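Probable TonB-dependent siderophore receptor PiuA (PDB 5FP1) probably binds iron-chelating siderophores at the outer membrane of Acinetobacter baumannii, possibly including ferric enterobactin, and so starts iron uptake. Local coordinates at residues 34-39 against 346-351; 41-46 against 483-488; 117-122 against 135-140; 433-438 against 472-477; 522-527 against 541-546. All blocks are in the same frame, centred on the assembly; numbering follows the deposited sequence. Where two conformers were deposited one is given.

Contact 1 of 5, residues 34-39 against 346-351; sequences VAPLLD and KHRFNV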
# COMPACT_ATOMS: atom_id res chain seq x y z
N VAL A 34 0.45 5.16 21.85
CA VAL A 34 -0.08 5.35 23.18
C VAL A 34 -0.42 6.80 23.51
O VAL A 34 -1.07 7.07 24.53
CB VAL A 34 0.91 4.79 24.21
CG1 VAL A 34 1.12 3.30 23.94
CG2 VAL A 34 2.25 5.53 24.15
N ALA A 35 0.03 7.73 22.67
CA ALA A 35 -0.24 9.15 22.86
C ALA A 35 -1.05 9.70 21.70
O ALA A 35 -1.01 9.13 20.62
CB ALA A 35 1.08 9.91 22.98
N PRO A 36 -1.77 10.83 21.91
CA PRO A 36 -2.47 11.49 20.81
C PRO A 36 -1.49 11.89 19.73
O PRO A 36 -0.30 12.05 19.99
CB PRO A 36 -3.11 12.73 21.45
CG PRO A 36 -2.64 12.78 22.86
CD PRO A 36 -2.03 11.46 23.22
N LEU A 37 -1.98 12.03 18.50
CA LEU A 37 -1.06 12.28 17.39
C LEU A 37 -0.28 13.60 17.59
O LEU A 37 0.89 13.68 17.26
CB LEU A 37 -1.81 12.24 16.07
CG LEU A 37 -2.33 10.82 15.73
CD1 LEU A 37 -3.12 10.90 14.44
CD2 LEU A 37 -1.19 9.80 15.65
N LEU A 38 -0.92 14.60 18.18
CA LEU A 38 -0.26 15.90 18.46
C LEU A 38 1.03 15.77 19.25
O LEU A 38 2.00 16.51 19.03
CB LEU A 38 -1.26 16.79 19.23
CG LEU A 38 -0.78 18.18 19.66
CD1 LEU A 38 -0.58 19.05 18.43
CD2 LEU A 38 -1.79 18.82 20.62
N ASP A 39 1.06 14.81 20.17
CA ASP A 39 2.18 14.62 21.05
C ASP A 39 3.05 13.45 20.68
O ASP A 39 4.00 13.14 21.38
CB ASP A 39 1.66 14.42 22.46
CG ASP A 39 0.86 15.63 22.95
OD1 ASP A 39 0.99 16.72 22.34
OD2 ASP A 39 0.07 15.46 23.87
N LYS A 346 4.00 9.78 34.76
CA LYS A 346 2.82 9.13 34.22
C LYS A 346 3.19 8.28 32.99
O LYS A 346 3.65 8.82 31.97
CB LYS A 346 1.74 10.14 33.85
CG LYS A 346 1.33 11.03 35.01
CD LYS A 346 0.24 11.99 34.60
CE LYS A 346 0.03 13.05 35.66
NZ LYS A 346 -1.18 13.87 35.35
N HIS A 347 3.00 6.98 33.09
CA HIS A 347 3.32 6.05 32.00
C HIS A 347 2.10 5.72 31.18
O HIS A 347 1.02 5.45 31.72
CB HIS A 347 3.89 4.76 32.55
CG HIS A 347 5.14 4.92 33.33
ND1 HIS A 347 6.38 4.60 32.82
CD2 HIS A 347 5.36 5.34 34.60
CE1 HIS A 347 7.30 4.81 33.74
NE2 HIS A 347 6.71 5.26 34.83
N ARG A 348 2.25 5.82 29.87
CA ARG A 348 1.25 5.36 28.92
C ARG A 348 1.90 4.27 28.09
O ARG A 348 2.89 4.54 27.39
CB ARG A 348 0.75 6.51 28.08
CG ARG A 348 -0.13 7.46 28.88
CD ARG A 348 -0.45 8.70 28.11
NE ARG A 348 0.74 9.49 27.79
CZ ARG A 348 0.67 10.63 27.12
NH1 ARG A 348 -0.52 11.09 26.75
NH2 ARG A 348 1.77 11.31 26.81
N PHE A 349 1.43 3.04 28.23
CA PHE A 349 2.21 1.91 27.75
C PHE A 349 1.43 0.88 26.93
O PHE A 349 0.20 0.80 26.98
CB PHE A 349 2.87 1.20 28.92
CG PHE A 349 1.90 0.53 29.85
CD1 PHE A 349 1.45 -0.75 29.60
CD2 PHE A 349 1.46 1.18 31.00
CE1 PHE A 349 0.56 -1.38 30.45
CE2 PHE A 349 0.57 0.55 31.85
CZ PHE A 349 0.11 -0.72 31.58
N ASN A 350 2.19 0.08 26.21
CA ASN A 350 1.70 -1.07 25.49
C ASN A 350 2.88 -2.00 25.49
O ASN A 350 3.96 -1.68 24.95
CB ASN A 350 1.23 -0.68 24.08
CG ASN A 350 0.67 -1.86 23.31
OD1 ASN A 350 1.07 -3.00 23.54
ND2 ASN A 350 -0.25 -1.60 22.41
N VAL A 351 2.72 -3.13 26.18
CA VAL A 351 3.73 -4.16 26.21
C VAL A 351 3.09 -5.47 25.76
O VAL A 351 1.92 -5.73 26.04
CB VAL A 351 4.36 -4.30 27.61
CG1 VAL A 351 4.88 -2.94 28.07
CG2 VAL A 351 3.35 -4.85 28.62
O HOH W 1 0.03 13.47 25.72
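Val34 lies against the barrel strand with its two methyls on different targets. CG2 meets the backbone carbonyl of Arg348, 3.4 Å from Arg348 O, while Val34 CG1 reaches past it to Phe349 C and to Asn350 CB at 4.0 Å. With chi1 at -60°, CG1 is set anti to the valine's own carbonyl carbon, which sends it along the strand toward Asn350. The Arg348 chain is extended to CD and then bends at chi3 (-62°), bringing the guanidinium beside the next two loop residues. Ala35 CB sits over one face of that flat group, near its rim, 4.1 Å from Arg348 NH2, and Pro36 CD approaches Arg348 NH1 obliquely at 3.9 Å. This is a plug-to-barrel contact of a TonB-dependent receptor, in which the loop before strand 43-47 of the plug meets the inside of the barrel wall. Its polar link is a water at the guanidinium edge, which accepts from Arg348 NH1 at 2.7 Å and donates to Asp39 OD2 at 2.7 Å. Arg348 NH2 is held by Asn426 on the adjoining strand, whereas Arg348 NE is buried without a partner. The amide of Asn350 bridges Tyr422 of the barrel and the backbone of Ser31.

Contact 2 of 5, residues 41-46 against 483-488; sequences PKSVSV and SIYTSY. With C8E ((hydroxyethyloxy)tri(ethyloxy)octane), chain C.
A buried contact between plug and barrel wall, this one sets Pro41, just ahead of the plug strand that includes 44-46, against Tyr485 and Ser487 of barrel strand 482-493. The main element is a CH-pi interaction: Pro41 CA stands over one face of the tyrosine ring, 3.7 Å from the Tyr485 ring centroid and 20° off the normal, displaced somewhat to the CG-CD1 side. Pro41 CB adds an apolar touch on the same rim, 3.6 Å from Tyr485 CD1. The ring comes to lie against the proline because Tyr485 CG occupies the crowded position between backbone N and carbonyl carbon (chi1 70°). Beyond the proline, Lys42 N comes obliquely to the ring, 3.8 Å from Tyr485 CE1. In the 22-stranded barrel of a TonB-dependent receptor, alternate residues of a strand face the plug and the membrane, and here Tyr485 and Ser487 turn inward while Ile484 and Thr486 face outward. A detergent molecule lies on that outer side, with Ile484 CG2 3.6 Å from its C7. Two residues beyond the tyrosine, Ser487 OG donates a hydrogen bond of 2.8 Å to Pro41 O, approaching from a position tilted 27° out of the carbonyl plane. The phenol oxygen, Tyr485 OH, is hydrogen-bonded to Glu524 OE2 on the next barrel strand, and Ser43 OG of the plug is hydrogen-bonded to the same carboxylate oxygen.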
# COMPACT_ATOMS: atom_id res chain seq x y z
N PRO A 41 5.93 11.77 18.68
CA PRO A 41 7.12 12.28 18.01
C PRO A 41 7.47 11.47 16.75
O PRO A 41 8.57 10.91 16.62
CB PRO A 41 8.20 12.16 19.09
CG PRO A 41 7.77 10.94 19.87
CD PRO A 41 6.28 10.97 19.87
N LYS A 42 6.52 11.42 15.82
CA LYS A 42 6.62 10.61 14.62
C LYS A 42 5.61 11.14 13.65
O LYS A 42 4.56 11.64 14.05
CB LYS A 42 6.30 9.15 14.96
CG LYS A 42 6.83 8.13 13.96
CD LYS A 42 6.70 6.72 14.50
CE LYS A 42 7.54 5.76 13.67
NZ LYS A 42 8.98 5.85 14.03
N SER A 43 5.91 11.06 12.35
CA SER A 43 4.95 11.50 11.34
C SER A 43 3.93 10.43 11.06
O SER A 43 4.27 9.28 10.73
CB SER A 43 5.67 11.86 10.06
OG SER A 43 6.59 12.92 10.28
N VAL A 44 2.67 10.80 11.19
CA VAL A 44 1.54 9.90 10.90
C VAL A 44 0.49 10.71 10.17
O VAL A 44 0.16 11.83 10.61
CB VAL A 44 0.91 9.36 12.19
CG1 VAL A 44 -0.23 8.37 11.87
CG2 VAL A 44 1.92 8.71 13.09
N SER A 45 0.06 10.22 9.01
CA SER A 45 -1.06 10.83 8.27
C SER A 45 -2.25 9.88 8.32
O SER A 45 -2.11 8.67 8.11
CB SER A 45 -0.72 11.05 6.80
OG SER A 45 0.26 12.07 6.64
N VAL A 46 -3.43 10.43 8.53
CA VAL A 46 -4.65 9.61 8.50
C VAL A 46 -5.53 10.02 7.34
O VAL A 46 -5.89 11.18 7.19
CB VAL A 46 -5.40 9.69 9.83
CG1 VAL A 46 -6.67 8.83 9.78
CG2 VAL A 46 -4.51 9.25 10.97
N SER A 483 3.55 21.06 20.09
CA SER A 483 4.62 20.11 20.34
C SER A 483 5.82 20.42 19.47
O SER A 483 5.67 20.84 18.32
CB SER A 483 4.17 18.69 20.01
OG SER A 483 5.30 17.93 19.58
N ILE A 484 7.00 20.21 20.02
CA ILE A 484 8.24 20.25 19.25
C ILE A 484 8.99 19.02 19.67
O ILE A 484 9.09 18.72 20.88
CB ILE A 484 9.11 21.49 19.55
CG1 ILE A 484 8.30 22.77 19.46
CG2 ILE A 484 10.24 21.58 18.54
CD1 ILE A 484 9.05 23.96 20.06
N TYR A 485 9.51 18.26 18.70
CA TYR A 485 10.11 16.99 19.04
C TYR A 485 11.31 16.66 18.22
O TYR A 485 11.53 17.23 17.14
CB TYR A 485 9.07 15.85 18.94
CG TYR A 485 8.65 15.55 17.51
CD1 TYR A 485 9.35 14.61 16.73
CD2 TYR A 485 7.58 16.21 16.94
CE1 TYR A 485 8.97 14.34 15.41
CE2 TYR A 485 7.18 15.94 15.63
CZ TYR A 485 7.88 15.00 14.88
OH TYR A 485 7.48 14.80 13.57
N THR A 486 12.08 15.73 18.77
CA THR A 486 13.20 15.06 18.11
C THR A 486 13.01 13.58 18.35
O THR A 486 12.70 13.17 19.47
CB THR A 486 14.56 15.44 18.75
OG1 THR A 486 14.68 16.86 18.82
CG2 THR A 486 15.71 14.86 17.95
N SER A 487 13.24 12.75 17.33
CA SER A 487 13.16 11.31 17.54
C SER A 487 14.08 10.52 16.65
O SER A 487 14.54 10.97 15.61
CB SER A 487 11.71 10.82 17.38
OG SER A 487 11.30 10.91 16.03
N TYR A 488 14.36 9.31 17.11
CA TYR A 488 15.18 8.37 16.40
C TYR A 488 14.52 7.00 16.44
O TYR A 488 14.06 6.55 17.49
CB TYR A 488 16.57 8.31 17.03
CG TYR A 488 17.49 7.32 16.38
CD1 TYR A 488 18.10 7.59 15.17
CD2 TYR A 488 17.71 6.09 16.96
CE1 TYR A 488 18.94 6.66 14.57
CE2 TYR A 488 18.54 5.16 16.37
CZ TYR A 488 19.15 5.45 15.18
OH TYR A 488 19.97 4.49 14.60
C1 C8E C . 17.38 16.41 21.75
C2 C8E C . 16.43 17.07 22.73
C3 C8E C . 15.02 17.03 22.19
C4 C8E C . 14.21 18.21 22.63
C5 C8E C . 12.87 18.28 21.95
C6 C8E C . 13.00 18.50 20.46
C7 C8E C . 13.11 19.95 20.09
C8 C8E C . 13.81 20.08 18.75
O9 C8E C . 15.21 20.06 19.02
C10 C8E C . 16.03 19.71 17.89
C11 C8E C . 16.17 20.90 16.96
O12 C8E C . 14.89 21.39 16.61
C13 C8E C . 15.00 22.52 15.74
C14 C8E C . 13.62 22.99 15.31
O15 C8E C . 13.13 23.99 16.20
C16 C8E C . 13.22 25.31 15.64
C17 C8E C . 12.17 26.22 16.25
O18 C8E C . 10.97 25.46 16.43

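Contact 3 of 5, residues 117-122 against 135-140; sequences VEVTKG and GSINMI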
# COMPACT_ATOMS: atom_id res chain seq x y z
N VAL A 117 -7.42 5.08 6.97
CA VAL A 117 -6.14 4.48 6.65
C VAL A 117 -5.07 5.32 7.36
O VAL A 117 -5.03 6.53 7.23
CB VAL A 117 -5.84 4.51 5.13
CG1 VAL A 117 -4.52 3.81 4.85
CG2 VAL A 117 -6.96 3.87 4.34
N GLU A 118 -4.22 4.66 8.13
CA GLU A 118 -3.17 5.35 8.87
C GLU A 118 -1.83 5.06 8.25
O GLU A 118 -1.38 3.87 8.19
CB GLU A 118 -3.21 4.92 10.33
CG GLU A 118 -4.55 5.18 10.99
CD GLU A 118 -4.55 4.99 12.49
OE1 GLU A 118 -3.50 4.62 13.08
OE2 GLU A 118 -5.63 5.20 13.07
N VAL A 119 -1.17 6.12 7.79
CA VAL A 119 0.16 5.99 7.18
C VAL A 119 1.24 6.47 8.15
O VAL A 119 1.34 7.68 8.44
CB VAL A 119 0.25 6.79 5.89
CG1 VAL A 119 1.57 6.55 5.19
CG2 VAL A 119 -0.92 6.42 4.95
N THR A 120 2.04 5.54 8.64
CA THR A 120 3.18 5.88 9.46
C THR A 120 4.30 6.20 8.51
O THR A 120 4.59 5.41 7.59
CB THR A 120 3.56 4.72 10.40
OG1 THR A 120 2.49 4.50 11.32
CG2 THR A 120 4.82 5.05 11.17
N LYS A 121 4.93 7.35 8.70
CA LYS A 121 6.06 7.72 7.87
C LYS A 121 7.32 7.78 8.72
O LYS A 121 7.33 8.40 9.80
CB LYS A 121 5.79 9.06 7.17
CG LYS A 121 4.57 9.06 6.26
CD LYS A 121 4.39 10.42 5.58
CE LYS A 121 2.94 10.85 5.51
NZ LYS A 121 2.77 12.28 5.07
N GLY A 122 8.37 7.11 8.25
CA GLY A 122 9.57 6.89 9.05
C GLY A 122 9.71 5.46 9.54
O GLY A 122 8.72 4.73 9.71
N GLY A 135 8.34 3.49 6.48
CA GLY A 135 6.96 3.69 6.94
C GLY A 135 6.13 2.43 6.77
O GLY A 135 6.65 1.39 6.35
N SER A 136 4.85 2.52 7.10
CA SER A 136 3.93 1.39 6.93
C SER A 136 2.50 1.92 6.90
O SER A 136 2.21 3.03 7.37
CB SER A 136 4.05 0.39 8.07
OG SER A 136 3.78 1.00 9.31
N ILE A 137 1.61 1.09 6.36
CA ILE A 137 0.22 1.43 6.17
C ILE A 137 -0.63 0.48 6.99
O ILE A 137 -0.42 -0.74 6.96
CB ILE A 137 -0.14 1.31 4.69
CG1 ILE A 137 0.62 2.41 3.93
CG2 ILE A 137 -1.64 1.41 4.50
CD1 ILE A 137 0.67 2.20 2.45
N ASN A 138 -1.61 1.04 7.68
CA ASN A 138 -2.49 0.26 8.55
C ASN A 138 -3.92 0.64 8.24
O ASN A 138 -4.31 1.80 8.40
CB ASN A 138 -2.14 0.55 10.02
CG ASN A 138 -2.93 -0.32 11.00
OD1 ASN A 138 -3.53 -1.35 10.62
ND2 ASN A 138 -2.97 0.12 12.25
N MET A 139 -4.68 -0.30 7.69
CA MET A 139 -6.06 -0.05 7.35
C MET A 139 -6.95 -0.43 8.55
O MET A 139 -6.86 -1.54 9.07
CB MET A 139 -6.44 -0.79 6.06
CG MET A 139 -5.69 -0.24 4.81
SD MET A 139 -6.02 -1.33 3.45
CE MET A 139 -7.57 -0.65 2.95
N ILE A 140 -7.78 0.50 8.99
CA ILE A 140 -8.61 0.34 10.19
C ILE A 140 -10.01 -0.06 9.72
O ILE A 140 -10.59 0.63 8.91
CB ILE A 140 -8.74 1.67 10.96
CG1 ILE A 140 -7.37 2.27 11.26
CG2 ILE A 140 -9.56 1.50 12.24
CD1 ILE A 140 -6.44 1.36 12.02
O HOH W 2 -1.50 2.68 12.63
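Glu118 pairs with Asn138 across two antiparallel plug strands, and its side chain rises from the sheet, leaning toward Ile140. Glu118 CB lies 3.8 Å from Asn138 O, the same carbonyl that receives Glu118 N in a nearly straight bond (2.9 Å, 176°). Chi1 of -57° sets CG anti to the residue's own carbonyl carbon, and Glu118 CG meets Ile140 CG1 at 4.1 Å. The extended chain then takes CD past Ile140 CG1 and CD1. At the tip the oxygens part company: Glu118 OE2 stays by Ile140 CG1 at 3.9 Å and accepts from the backbone N of Ala29 and the amide of Gln116, while Glu118 OE1 takes a water's proton at 2.8 Å and is also hydrogen-bonded to Ser28 OG. That water accepts from Asn138 ND2, while Asn138 OD1 accepts from the backbone N of Gly100. The reverse face carries Val117 and Ile137, packed methyl to methyl. Near the end of the pairing, Gly135 adopts backbone angles that a side chain would make strained, and Gly135 CA lies 3.0 Å from Thr120 O. In the mixed plug sheet, 114-121 lies between 43-47 and 135-141; strand 96-98 borders 135-141 on its other side, and strand 85-87 packs against Val119 and Ile137.

Contact 4 of 5, residues 433-438 against 472-477; sequences WLLDLG and AGITFK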
# COMPACT_ATOMS: atom_id res chain seq x y z
N TRP A 433 6.84 17.92 29.13
CA TRP A 433 7.94 17.05 28.74
C TRP A 433 7.51 15.59 28.65
O TRP A 433 7.13 14.98 29.66
CB TRP A 433 9.07 17.16 29.73
CG TRP A 433 9.77 18.51 29.74
CD1 TRP A 433 9.52 19.56 30.57
CD2 TRP A 433 10.84 18.92 28.89
NE1 TRP A 433 10.37 20.61 30.29
CE2 TRP A 433 11.20 20.23 29.27
CE3 TRP A 433 11.54 18.30 27.84
CZ2 TRP A 433 12.22 20.94 28.63
CZ3 TRP A 433 12.56 19.01 27.21
CH2 TRP A 433 12.88 20.32 27.61
N LEU A 434 7.56 15.03 27.44
CA LEU A 434 7.20 13.61 27.21
C LEU A 434 8.35 12.83 26.61
O LEU A 434 8.91 13.24 25.59
CB LEU A 434 6.01 13.49 26.26
CG LEU A 434 4.86 14.46 26.48
CD1 LEU A 434 3.85 14.34 25.35
CD2 LEU A 434 4.20 14.19 27.81
N LEU A 435 8.72 11.73 27.25
CA LEU A 435 9.78 10.84 26.77
C LEU A 435 9.14 9.60 26.13
O LEU A 435 8.42 8.86 26.80
CB LEU A 435 10.64 10.40 27.93
CG LEU A 435 11.76 9.43 27.60
CD1 LEU A 435 12.73 10.01 26.57
CD2 LEU A 435 12.49 9.03 28.89
N ASP A 436 9.35 9.42 24.83
CA ASP A 436 8.75 8.29 24.09
C ASP A 436 9.78 7.19 23.90
O ASP A 436 10.90 7.46 23.46
CB ASP A 436 8.27 8.78 22.72
CG ASP A 436 7.34 7.77 22.03
OD1 ASP A 436 6.19 7.57 22.50
OD2 ASP A 436 7.78 7.17 21.02
N LEU A 437 9.44 5.95 24.27
CA LEU A 437 10.40 4.85 24.19
C LEU A 437 9.75 3.63 23.57
O LEU A 437 8.59 3.33 23.83
CB LEU A 437 10.90 4.47 25.57
CG LEU A 437 11.55 5.62 26.37
CD1 LEU A 437 11.68 5.20 27.82
CD2 LEU A 437 12.90 6.00 25.80
N GLY A 438 10.53 2.89 22.80
CA GLY A 438 10.07 1.60 22.31
C GLY A 438 11.25 0.70 22.08
O GLY A 438 12.33 1.15 21.65
N ALA A 472 13.21 6.20 20.21
CA ALA A 472 13.36 7.12 21.32
C ALA A 472 13.01 8.50 20.83
O ALA A 472 13.50 8.94 19.78
CB ALA A 472 14.80 7.09 21.83
N GLY A 473 12.18 9.21 21.58
CA GLY A 473 11.87 10.57 21.22
C GLY A 473 11.59 11.43 22.45
O GLY A 473 11.20 10.92 23.49
N ILE A 474 11.81 12.73 22.30
CA ILE A 474 11.40 13.70 23.31
C ILE A 474 10.48 14.71 22.69
O ILE A 474 10.80 15.26 21.63
CB ILE A 474 12.61 14.43 23.87
CG1 ILE A 474 13.55 13.42 24.53
CG2 ILE A 474 12.15 15.51 24.85
CD1 ILE A 474 14.91 13.99 24.89
N THR A 475 9.36 14.96 23.34
CA THR A 475 8.42 15.97 22.92
C THR A 475 8.39 17.09 24.00
O THR A 475 8.24 16.80 25.19
CB THR A 475 7.02 15.40 22.78
OG1 THR A 475 7.00 14.38 21.76
CG2 THR A 475 6.07 16.51 22.38
N PHE A 476 8.59 18.33 23.56
CA PHE A 476 8.41 19.50 24.43
C PHE A 476 7.15 20.20 24.02
O PHE A 476 6.93 20.47 22.84
CB PHE A 476 9.60 20.48 24.36
CG PHE A 476 9.36 21.73 25.16
CD1 PHE A 476 9.37 21.68 26.55
CD2 PHE A 476 9.04 22.92 24.54
CE1 PHE A 476 9.10 22.81 27.31
CE2 PHE A 476 8.78 24.05 25.30
CZ PHE A 476 8.81 24.00 26.67
N LYS A 477 6.28 20.48 24.98
CA LYS A 477 5.05 21.17 24.67
C LYS A 477 5.06 22.65 25.17
O LYS A 477 4.88 22.90 26.36
CB LYS A 477 3.87 20.43 25.28
CG LYS A 477 3.68 19.00 24.72
CD LYS A 477 2.47 18.27 25.29
CE LYS A 477 1.15 18.92 24.94
NZ LYS A 477 1.00 19.19 23.48
O HOH W 3 7.61 12.11 23.19
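Trp433 and Phe476 meet at an oblique angle, their ring planes 57° apart and the centroids of the tryptophan six-membered ring and the phenylalanine ring separated by 4.9 Å. Phe476 CD1 is placed over one face of the indole, offset toward its rim and 3.6 Å from Trp433 CE2, whereas Trp433 NE1 lies in the plane of the phenylalanine ring at its edge. The first torsions differ: Phe476 CG is anti to its backbone N (chi1 175°), but Trp433 CG stands beside its own (-67°), and the two rings lean together from facing strands. At its edge, near the ring plane, the indole meets Ile474, whose CG2 lies 4.1 Å from Trp433 CE3. Further along the same surface, Leu435 CD1 crosses to Ile474 CG1 at 4.1 Å. These residues are on the outer side of an antiparallel hairpin of the beta barrel, where strands 433-450 and 459-476 pair, and a detergent molecule touches Ile474, consistent with a surface that faces lipid. On the inward side Leu434 CB sits against Thr475 CB at 4.1 Å, and Leu434 CD1 meets Lys477 CD, the lysine chain being bent at chi3 and chi4. A water bridges Leu434 O, to which it donates, and Thr475 OG1. Leu434 and Thr475 exchange two backbone hydrogen bonds, and Asp436 N donates to Gly473 O at 2.7 Å. Asp436's carboxylate turns to Gln471 and Asn426, and Lys477 NZ forms a salt bridge with Asp39 of the plug.

Contact 5 of 5, residues 522-527 against 541-546; sequences TFEIGT and AIFRTE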
# COMPACT_ATOMS: atom_id res chain seq x y z
N THR A 522 15.64 6.30 11.00
CA THR A 522 15.09 7.61 10.77
C THR A 522 15.45 8.54 11.93
O THR A 522 15.23 8.21 13.10
CB THR A 522 13.56 7.55 10.62
OG1 THR A 522 13.23 6.81 9.44
CG2 THR A 522 12.94 8.96 10.54
N PHE A 523 16.05 9.67 11.58
CA PHE A 523 16.23 10.80 12.51
C PHE A 523 15.27 11.92 12.09
O PHE A 523 15.26 12.34 10.94
CB PHE A 523 17.68 11.33 12.50
CG PHE A 523 17.84 12.58 13.37
CD1 PHE A 523 17.89 12.46 14.76
CD2 PHE A 523 17.83 13.85 12.82
CE1 PHE A 523 18.01 13.59 15.57
CE2 PHE A 523 17.93 14.98 13.62
CZ PHE A 523 18.02 14.85 15.00
N GLU A 524 14.45 12.40 13.01
CA GLU A 524 13.44 13.39 12.67
C GLU A 524 13.32 14.46 13.76
O GLU A 524 13.44 14.18 14.95
CB GLU A 524 12.09 12.73 12.52
CG GLU A 524 10.94 13.62 12.07
CD GLU A 524 9.75 12.81 11.55
OE1 GLU A 524 9.98 11.94 10.69
OE2 GLU A 524 8.59 13.05 12.00
N ILE A 525 13.11 15.69 13.30
CA ILE A 525 12.71 16.78 14.15
C ILE A 525 11.45 17.33 13.56
O ILE A 525 11.29 17.42 12.34
CB ILE A 525 13.80 17.86 14.20
CG1 ILE A 525 14.22 18.29 12.82
CG2 ILE A 525 15.01 17.33 14.92
CD1 ILE A 525 15.22 19.43 12.85
N GLY A 526 10.53 17.72 14.43
CA GLY A 526 9.28 18.22 13.96
C GLY A 526 8.52 19.08 14.95
O GLY A 526 8.90 19.23 16.13
N THR A 527 7.41 19.61 14.45
CA THR A 527 6.50 20.36 15.28
C THR A 527 5.07 20.13 14.82
O THR A 527 4.79 19.91 13.62
CB THR A 527 6.89 21.87 15.30
OG1 THR A 527 6.12 22.56 16.30
CG2 THR A 527 6.65 22.50 13.96
N ALA A 541 7.82 18.38 9.56
CA ALA A 541 8.91 17.50 9.95
C ALA A 541 10.03 17.58 8.96
O ALA A 541 9.80 17.73 7.74
CB ALA A 541 8.40 16.07 10.04
N ILE A 542 11.25 17.44 9.48
CA ILE A 542 12.47 17.40 8.70
C ILE A 542 13.15 16.13 9.16
O ILE A 542 13.17 15.84 10.35
CB ILE A 542 13.37 18.63 9.01
CG1 ILE A 542 12.75 19.88 8.44
CG2 ILE A 542 14.77 18.43 8.46
CD1 ILE A 542 13.02 20.05 6.97
N PHE A 543 13.70 15.36 8.23
CA PHE A 543 14.15 14.02 8.57
C PHE A 543 15.22 13.51 7.63
O PHE A 543 15.35 13.98 6.50
CB PHE A 543 12.96 13.04 8.56
CG PHE A 543 12.19 13.06 7.28
CD1 PHE A 543 12.57 12.29 6.20
CD2 PHE A 543 11.09 13.88 7.15
CE1 PHE A 543 11.86 12.35 5.01
CE2 PHE A 543 10.38 13.96 5.97
CZ PHE A 543 10.76 13.19 4.90
N ARG A 544 15.97 12.55 8.11
CA ARG A 544 16.73 11.65 7.27
C ARG A 544 16.25 10.23 7.56
O ARG A 544 16.35 9.73 8.70
CB ARG A 544 18.22 11.75 7.48
CG ARG A 544 18.99 10.71 6.66
CD ARG A 544 20.50 10.93 6.74
NE ARG A 544 20.82 12.20 6.13
CZ ARG A 544 21.96 12.86 6.30
NH1 ARG A 544 22.92 12.37 7.05
NH2 ARG A 544 22.13 14.02 5.72
N THR A 545 15.67 9.62 6.54
CA THR A 545 15.21 8.21 6.57
C THR A 545 16.09 7.50 5.57
O THR A 545 16.19 7.91 4.40
CB THR A 545 13.73 8.11 6.19
OG1 THR A 545 12.92 8.62 7.28
CG2 THR A 545 13.31 6.64 5.88
N GLU A 546 16.81 6.48 6.04
CA GLU A 546 17.85 5.88 5.26
C GLU A 546 18.00 4.42 5.51
O GLU A 546 17.70 3.92 6.60
CB GLU A 546 19.21 6.56 5.53
CG GLU A 546 19.70 6.40 6.94
CD GLU A 546 20.99 7.18 7.22
OE1 GLU A 546 21.88 7.20 6.34
OE2 GLU A 546 21.08 7.78 8.31
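Hydrogen bonds between side chains come first: Thr522 and Thr545, a non-hydrogen-bonded pair in the backbone sense, join their hydroxyls directly, with Thr522 OG1 2.8 Å from Thr545 OG1. Both OG1 atoms lie anti to their own carbonyl carbons (chi1 -65° and -73°), an arrangement that lets two threonines facing each other bring oxygen to oxygen. Each has a second partner in the plug, Ser123 for Thr522 and Arg88 for Thr545. Backbone bonds form the second group. Phe523 and Arg544 exchange a pair, as do Ile525 and Ile542, where Ile542 N reaches Ile525 O at 2.9 Å. Between them, CA-H...O contacts fill the non-hydrogen-bonded positions, such as Phe543 CA to Phe523 O at 3.1 Å. Packing is the third kind. Glu524 and Phe543 run side by side in the same direction, carboxylate and ring planes 50° apart, with Glu524 OE1 3.8 Å from Phe543 CB; the other oxygen, Glu524 OE2, rests 3.6 Å from Ala541 CB and is hydrogen-bonded to Tyr485 and Ser43. On the outer side Ile525 CG1 packs on Ile542 CB at 3.9 Å. Charge supplies the last group: Arg88 of the plug forms a salt bridge with Glu524 and a cation-pi interaction with Phe543, while Arg544, on the surface, forms a salt bridge with Asp568. The two strands, 518-531 and 536-555, form a hairpin of the barrel wall, bordered by strand 482-493 beside the first and strand 558-575 beside the second, with the plug against its inner face.

How the contacts relate
Contacts 4 and 5 are antiparallel pairings in the barrel wall, and contact 3 is the same kind of pairing inside the plug; contacts 1 and 2 join plug to wall through few residues. Contact 3 is the most central, almost wholly buried, whereas contact 4 carries aromatic and aliphatic groups on the surface and contact 5 has a mostly apolar outer side, with Arg544 among its residues, and an inner side where threonines and Glu524 meet the plug. Contacts 4, 2 and 5 follow one another around the wall, since strand 482-493 lies between 459-476 and 518-531. Strand 43-47 links contact 2 to contact 3. Asp39 ties contact 1 to contact 4, and Glu524 contact 2 to contact 5.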